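Local coordinates for uncharacterized protein (Leishmania major, PDB 2B4W) that is of unknown function but belongs to the DUF1861 family, whose clan relates it to the beta-fructosidase-like proteins, at residues 19-24 with 68-73. Numbering follows the deposited sequence.
Sequences LLTFKG and KDEFTA
Glu70 extends with CG anti to its backbone N (chi1 177°), while Lys23 sets CG anti to its carbonyl carbon and, with chi2 nearly extended, brings its CD 3.6 Å from Glu70 CD. Bends at chi3 and chi4 then leave Lys23 NZ 4.1 Å from Glu70 OE1, beyond salt-bridge distance; the long aliphatic stem touches the carboxylate while the opposite charges probably attract only loosely. Thr21 and Thr72, beta-branched and tolerant of solvent, share this more open face. Strands 16-23 and 70-73 run parallel here, in a mixed sheet whose strand 287-293 flanks 16-23 on the other edge; the several small, mostly antiparallel sheets are consistent with the five-bladed beta-propeller of the beta-fructosidase clan. Thr21 and Lys23 each donate N-H to, and accept at O from, residues of 68-73: Thr21 N reaches Asp69 O at 2.9 Å, nearly straight at 173°, and Lys23 O accepts from Ala73 N at 2.9 Å. On the opposite face Phe22 and Phe71 point the same way side by side, Phe22 CD2 3.8 Å from Phe71 CB, their large apolar rings filling the side turned to Ile45. Leu20 CD1 meets the Phe71 ring obliquely, 3.9 Å from CE2. Asp69, beside Leu20 CD2, has a short carboxylate that lets OD1 pair with Arg290 NE in a salt bridge.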
# COMPACT_ATOMS: atom_id res chain seq x y z
N LEU A 19 12.16 11.58 -4.82
CA LEU A 19 12.20 10.17 -5.20
C LEU A 19 13.17 9.48 -4.25
O LEU A 19 14.23 10.03 -3.95
CB LEU A 19 12.59 9.96 -6.66
CG LEU A 19 11.54 10.41 -7.69
CD1 LEU A 19 12.10 10.23 -9.09
CD2 LEU A 19 10.22 9.68 -7.50
N LEU A 20 12.78 8.30 -3.77
CA LEU A 20 13.68 7.57 -2.89
C LEU A 20 14.89 7.12 -3.72
O LEU A 20 14.74 6.87 -4.92
CB LEU A 20 13.05 6.33 -2.25
CG LEU A 20 11.74 6.54 -1.49
CD1 LEU A 20 11.50 5.43 -0.47
CD2 LEU A 20 11.73 7.90 -0.82
N THR A 21 16.02 7.01 -3.06
CA THR A 21 17.22 6.44 -3.68
C THR A 21 17.44 5.09 -2.99
O THR A 21 17.29 5.00 -1.77
CB THR A 21 18.51 7.27 -3.58
OG1 THR A 21 18.91 7.37 -2.20
CG2 THR A 21 18.29 8.67 -4.11
N PHE A 22 17.73 4.06 -3.76
CA PHE A 22 17.94 2.71 -3.25
C PHE A 22 19.36 2.25 -3.63
O PHE A 22 19.75 2.52 -4.76
CB PHE A 22 16.92 1.71 -3.76
CG PHE A 22 15.49 2.00 -3.33
CD1 PHE A 22 14.67 2.82 -4.07
CD2 PHE A 22 15.00 1.45 -2.17
CE1 PHE A 22 13.38 3.07 -3.65
CE2 PHE A 22 13.71 1.68 -1.75
CZ PHE A 22 12.89 2.51 -2.48
N LYS A 23 20.05 1.59 -2.71
CA LYS A 23 21.40 1.07 -2.85
C LYS A 23 21.47 -0.41 -2.56
O LYS A 23 20.73 -0.97 -1.77
CB LYS A 23 22.38 1.81 -1.94
CG LYS A 23 22.59 3.28 -2.26
CD LYS A 23 23.10 4.02 -1.02
CE LYS A 23 24.38 4.76 -1.36
NZ LYS A 23 24.18 5.66 -2.53
N GLY A 24 22.42 -1.01 -3.25
CA GLY A 24 22.64 -2.44 -3.21
C GLY A 24 21.74 -3.15 -4.20
O GLY A 24 21.65 -4.39 -4.20
N LYS A 68 18.55 10.37 4.52
CA LYS A 68 17.25 10.96 4.23
C LYS A 68 16.76 10.48 2.87
O LYS A 68 17.46 10.75 1.89
CB LYS A 68 17.31 12.49 4.29
CG LYS A 68 15.93 13.14 4.37
CD LYS A 68 15.87 14.44 3.60
CE LYS A 68 14.56 15.20 3.80
NZ LYS A 68 14.64 16.62 3.36
N ASP A 69 15.63 9.79 2.80
CA ASP A 69 15.08 9.21 1.56
C ASP A 69 16.08 8.31 0.84
O ASP A 69 16.04 8.11 -0.38
CB ASP A 69 14.55 10.33 0.67
CG ASP A 69 13.50 11.16 1.37
OD1 ASP A 69 12.53 10.61 1.94
OD2 ASP A 69 13.61 12.41 1.35
N GLU A 70 16.98 7.67 1.59
CA GLU A 70 17.95 6.71 1.13
C GLU A 70 17.88 5.40 1.93
O GLU A 70 17.91 5.32 3.15
CB GLU A 70 19.39 7.24 1.23
CG GLU A 70 20.41 6.17 0.81
CD GLU A 70 21.81 6.64 1.15
OE1 GLU A 70 22.25 7.64 0.54
OE2 GLU A 70 22.47 6.06 2.02
N PHE A 71 17.77 4.32 1.16
CA PHE A 71 17.48 2.98 1.63
C PHE A 71 18.45 1.96 1.06
O PHE A 71 18.64 1.85 -0.16
CB PHE A 71 16.02 2.65 1.27
CG PHE A 71 15.04 3.36 2.21
CD1 PHE A 71 14.67 2.73 3.38
CD2 PHE A 71 14.52 4.59 1.89
CE1 PHE A 71 13.80 3.35 4.26
CE2 PHE A 71 13.64 5.23 2.75
CZ PHE A 71 13.29 4.59 3.92
N THR A 72 19.08 1.17 1.94
CA THR A 72 20.01 0.16 1.46
C THR A 72 19.50 -1.26 1.70
O THR A 72 19.01 -1.64 2.76
CB THR A 72 21.41 0.30 2.09
OG1 THR A 72 21.99 1.54 1.70
CG2 THR A 72 22.36 -0.74 1.56
N ALA A 73 19.65 -2.08 0.66
CA ALA A 73 19.08 -3.42 0.76
C ALA A 73 19.75 -4.18 1.88
O ALA A 73 20.97 -4.04 2.06
CB ALA A 73 19.25 -4.12 -0.59